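Local coordinates for protein leucine aminopeptidase 2, chloroplastic (Streptomyces sp. BC16019, PDB 5LHJ) that is a manganese-binding M17-family aminopeptidase that takes part in maturation of the peptide bottromycin, probably removing unsubstituted N-terminal amino acids, at residues 43-48 against 82-87; 37-42 against 109-114. One frame throughout, in Å; residues are numbered along the deposited sequence.

Contact 1 (43-48 against 82-87); sequences RHTGAA and LGPAGS
Two loops at the C-terminal ends of neighbouring parallel strands, 38-43 and 76-81, meet through His44, Thr45 and the loop residues Leu82 to Ala85. Leu82 N gives a hydrogen bond to Arg43 O (2.9 Å). Gly83 O is gripped twice. With CG turned anti to the carbonyl carbon (chi1 -73°), the His44 ring swings beside its own backbone N, toward Gly83 O. His44 ND1 donates to Gly83 O at 2.9 Å, with the oxygen exactly in the imidazole plane, while Thr45 N reaches the same oxygen (3.0 Å) from the opposite face of the carbonyl. The imidazole is held between aliphatic groups: Ala85 CA lies over one face, 3.8 Å from the ring centroid, and Leu82 CD1 over the other at 4.2 Å, both CH-pi contacts, and together with the bond they should hold the ring's rotation. The small side chain of Ala85 probably allows this approach. Gly83 suits its place because its phi is positive and a CB would clash with Pro84 CD. Thr45 CG2 lies against Pro84 CD (3.7 Å), and a water accepts from Ala85 N and donates to Thr45 O. His44 also begins a type II beta turn closed by Ala47 N, with Gly46 supplying the positive phi. Such paired loops beyond the C-terminal strand ends are typical of parallel alpha/beta folds, here the macro-like N-terminal domain of M17 peptidases.

Contact 2 (37-42 against 109-114); sequences DVVACG and TLRLDL
Val39 CG1 and Arg111 CG both stand anti to their backbone N (chi1 175° and -168°), which lays the two side chains side by side on one face of the sheet; a bend at chi3 of Arg111 (78°) then turns its guanidinium over the valine. Val39 CG2 sits beneath that flat group, 3.8 Å from Arg111 CZ and displaced toward its rim. At the edge, Asp113 meets the guanidinium side-on: Arg111 NE bonds Asp113 OD1 (2.8 Å) and Arg111 NH2 bonds Asp113 OD2 (3.0 Å); each oxygen lies close to the guanidinium plane and accepts through its syn lone pair, a salt bridge within 109-114. With alanine in place of Arg111, the Asp113 carboxylate would probably lose its charged mate and Val39 the flat group lying over it.

Behind this pair runs a parallel ladder, in which Arg111 N donates to Val38 O, Ala40 N to Arg111 O (2.9 Å) and Asp113 N to Ala40 O. The opposite face is apolar: Val38 CG1 touches Leu110 CD1 at 3.7 Å and Ala40 CB meets Leu112 CD2 at 3.8 Å, the small alanine suiting a position beneath helix 90-102, where Ser100 lies against it. Where the strands begin, Asp37 N donates to Thr109 OG1 (2.9 Å), and Thr109 N reaches Asp37 OD2 (3.1 Å) from above the carboxylate plane. Arg108 N also donates to that oxygen, and Thr109 OG1 is further bonded to Ala35 O. At the other end a water joins Gly42 N to Asp113 O. Held by a carboxylate at its edge and by Val39 on a face, the guanidinium is probably kept from turning, while the backbone ladder and the leucine face carry the strand pairing.

In the fold
From the N terminus the chain enters contact 2 first, along strand 38-43, and runs straight on into the loop 43-48 of contact 1. It returns through strands 65-69 and 76-81 to 82-87, closing contact 1, then passes helix 90-102 and comes back as strand 109-112 to close contact 2. The smaller loop therefore sits wholly within the larger. Strand 38-43 is central to the five-stranded sheet, pairing with 76-81 on one side and with 109-112 on the other. The centres lie about 17 Å apart, yet the contacts touch where Leu82 CD1 packs on Gly42 CA (3.7 Å). Both lie in the N-terminal domain, away from the manganese site.

Contact 1 (43-48 against 82-87)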
# COMPACT_ATOMS: atom_id res chain seq x y z
N ARG A 43 -9.77 -49.40 13.12
CA ARG A 43 -9.80 -49.60 14.56
C ARG A 43 -10.45 -48.41 15.25
O ARG A 43 -9.94 -47.30 15.17
CB ARG A 43 -8.37 -49.76 15.09
CG ARG A 43 -7.60 -50.94 14.51
CD ARG A 43 -8.22 -52.23 14.97
NE ARG A 43 -7.46 -53.41 14.57
CZ ARG A 43 -7.75 -54.66 14.96
NH1 ARG A 43 -8.78 -54.91 15.78
NH2 ARG A 43 -6.99 -55.67 14.54
N HIS A 44 -11.57 -48.65 15.94
CA HIS A 44 -12.15 -47.64 16.83
C HIS A 44 -11.39 -47.65 18.15
O HIS A 44 -10.70 -48.61 18.47
CB HIS A 44 -13.64 -47.88 17.07
CG HIS A 44 -14.51 -47.54 15.89
ND1 HIS A 44 -14.67 -46.25 15.45
CD2 HIS A 44 -15.24 -48.32 15.06
CE1 HIS A 44 -15.48 -46.25 14.40
NE2 HIS A 44 -15.84 -47.49 14.15
N THR A 45 -11.55 -46.57 18.91
CA THR A 45 -10.84 -46.45 20.18
C THR A 45 -11.27 -47.62 21.06
O THR A 45 -12.44 -48.00 21.06
CB THR A 45 -11.15 -45.11 20.88
OG1 THR A 45 -12.55 -45.02 21.13
CG2 THR A 45 -10.71 -43.91 20.04
N GLY A 46 -10.30 -48.24 21.73
CA GLY A 46 -10.55 -49.41 22.57
C GLY A 46 -10.37 -50.77 21.90
O GLY A 46 -10.33 -51.78 22.60
N ALA A 47 -10.27 -50.80 20.57
CA ALA A 47 -10.13 -52.06 19.82
C ALA A 47 -8.72 -52.62 19.97
O ALA A 47 -7.76 -51.86 20.10
CB ALA A 47 -10.47 -51.86 18.35
N ALA A 48 -8.60 -53.95 19.96
CA ALA A 48 -7.31 -54.60 20.22
C ALA A 48 -6.37 -54.46 19.03
O ALA A 48 -6.76 -54.68 17.89
CB ALA A 48 -7.52 -56.07 20.55
N LEU A 82 -10.09 -44.88 13.62
CA LEU A 82 -11.44 -44.39 13.32
C LEU A 82 -12.07 -43.62 14.49
O LEU A 82 -13.25 -43.26 14.44
CB LEU A 82 -12.35 -45.56 12.93
CG LEU A 82 -11.95 -46.33 11.65
CD1 LEU A 82 -12.72 -47.63 11.57
CD2 LEU A 82 -12.20 -45.50 10.40
N GLY A 83 -11.28 -43.36 15.54
CA GLY A 83 -11.78 -42.64 16.71
C GLY A 83 -12.85 -43.40 17.47
O GLY A 83 -13.09 -44.58 17.20
N PRO A 84 -13.51 -42.72 18.42
CA PRO A 84 -14.60 -43.36 19.17
C PRO A 84 -15.74 -43.81 18.28
O PRO A 84 -16.17 -43.07 17.39
CB PRO A 84 -15.06 -42.26 20.14
CG PRO A 84 -13.86 -41.37 20.29
CD PRO A 84 -13.23 -41.37 18.93
N ALA A 85 -16.23 -45.03 18.51
CA ALA A 85 -17.32 -45.58 17.71
C ALA A 85 -18.54 -44.65 17.71
O ALA A 85 -19.15 -44.44 16.67
CB ALA A 85 -17.70 -46.97 18.22
N GLY A 86 -18.84 -44.07 18.88
CA GLY A 86 -19.99 -43.19 19.04
C GLY A 86 -19.96 -41.87 18.28
O GLY A 86 -21.02 -41.34 17.94
N SER A 87 -18.76 -41.34 18.01
CA SER A 87 -18.63 -40.05 17.32
C SER A 87 -18.32 -40.15 15.82
O SER A 87 -18.34 -39.14 15.12
CB SER A 87 -17.56 -39.19 18.01
OG SER A 87 -16.29 -39.81 17.95
O HOH W 1 -14.97 -46.82 20.42

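Contact 2 (37-42 against 109-114)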
# COMPACT_ATOMS: atom_id res chain seq x y z
N ASP A 37 -0.54 -56.93 -0.88
CA ASP A 37 0.74 -56.59 -0.27
C ASP A 37 0.48 -55.87 1.04
O ASP A 37 1.23 -56.04 1.99
CB ASP A 37 1.57 -55.69 -1.18
CG ASP A 37 1.92 -56.37 -2.48
OD1 ASP A 37 2.15 -57.60 -2.49
OD2 ASP A 37 1.94 -55.66 -3.51
N VAL A 38 -0.59 -55.06 1.08
CA VAL A 38 -0.98 -54.29 2.26
C VAL A 38 -2.48 -54.47 2.53
O VAL A 38 -3.30 -54.44 1.61
CB VAL A 38 -0.66 -52.78 2.09
CG1 VAL A 38 -1.02 -52.00 3.35
CG2 VAL A 38 0.80 -52.58 1.75
N VAL A 39 -2.81 -54.66 3.81
CA VAL A 39 -4.20 -54.69 4.28
C VAL A 39 -4.37 -53.60 5.34
O VAL A 39 -3.59 -53.55 6.29
CB VAL A 39 -4.54 -56.05 4.91
CG1 VAL A 39 -5.95 -56.03 5.51
CG2 VAL A 39 -4.42 -57.17 3.87
N ALA A 40 -5.38 -52.76 5.17
CA ALA A 40 -5.70 -51.70 6.12
C ALA A 40 -6.90 -52.09 6.97
O ALA A 40 -8.00 -52.28 6.44
CB ALA A 40 -5.99 -50.40 5.39
N CYS A 41 -6.67 -52.14 8.28
CA CYS A 41 -7.64 -52.56 9.28
C CYS A 41 -8.13 -51.33 10.03
O CYS A 41 -7.31 -50.59 10.59
CB CYS A 41 -6.93 -53.51 10.26
SG CYS A 41 -7.91 -54.14 11.65
N GLY A 42 -9.45 -51.10 10.04
CA GLY A 42 -10.05 -50.00 10.78
C GLY A 42 -10.19 -50.32 12.26
O GLY A 42 -10.67 -51.40 12.60
N THR A 109 -0.48 -53.88 -4.41
CA THR A 109 -1.90 -54.14 -4.12
C THR A 109 -2.26 -53.77 -2.68
O THR A 109 -1.51 -54.09 -1.75
CB THR A 109 -2.24 -55.62 -4.38
OG1 THR A 109 -1.39 -56.44 -3.58
CG2 THR A 109 -2.01 -55.98 -5.84
N LEU A 110 -3.40 -53.09 -2.51
CA LEU A 110 -3.91 -52.65 -1.20
C LEU A 110 -5.36 -53.09 -1.03
O LEU A 110 -6.18 -52.83 -1.90
CB LEU A 110 -3.82 -51.12 -1.09
CG LEU A 110 -4.55 -50.45 0.08
CD1 LEU A 110 -3.96 -50.88 1.41
CD2 LEU A 110 -4.51 -48.94 -0.09
N ARG A 111 -5.66 -53.76 0.08
CA ARG A 111 -7.04 -54.10 0.42
C ARG A 111 -7.44 -53.28 1.65
O ARG A 111 -6.80 -53.40 2.69
CB ARG A 111 -7.21 -55.59 0.72
CG ARG A 111 -8.68 -55.99 0.79
CD ARG A 111 -8.89 -57.46 1.13
NE ARG A 111 -8.69 -57.73 2.56
CZ ARG A 111 -7.84 -58.63 3.08
NH1 ARG A 111 -7.07 -59.40 2.31
NH2 ARG A 111 -7.78 -58.77 4.40
N LEU A 112 -8.47 -52.45 1.50
CA LEU A 112 -9.03 -51.69 2.61
C LEU A 112 -10.16 -52.50 3.25
O LEU A 112 -11.18 -52.76 2.59
CB LEU A 112 -9.60 -50.35 2.10
CG LEU A 112 -8.60 -49.51 1.30
CD1 LEU A 112 -9.29 -48.30 0.70
CD2 LEU A 112 -7.44 -49.10 2.18
N ASP A 113 -9.97 -52.89 4.50
CA ASP A 113 -11.02 -53.54 5.29
C ASP A 113 -11.78 -52.55 6.18
O ASP A 113 -12.60 -52.97 7.00
CB ASP A 113 -10.43 -54.67 6.15
CG ASP A 113 -9.94 -55.85 5.32
OD1 ASP A 113 -10.05 -55.85 4.08
OD2 ASP A 113 -9.42 -56.82 5.92
N LEU A 114 -11.57 -51.25 5.99
CA LEU A 114 -12.12 -50.23 6.90
C LEU A 114 -13.64 -50.26 7.02
O LEU A 114 -14.17 -50.04 8.11
CB LEU A 114 -11.70 -48.82 6.45
CG LEU A 114 -10.21 -48.51 6.29
CD1 LEU A 114 -10.06 -47.08 5.79
CD2 LEU A 114 -9.40 -48.69 7.56
O HOH W 2 -11.36 -53.04 9.55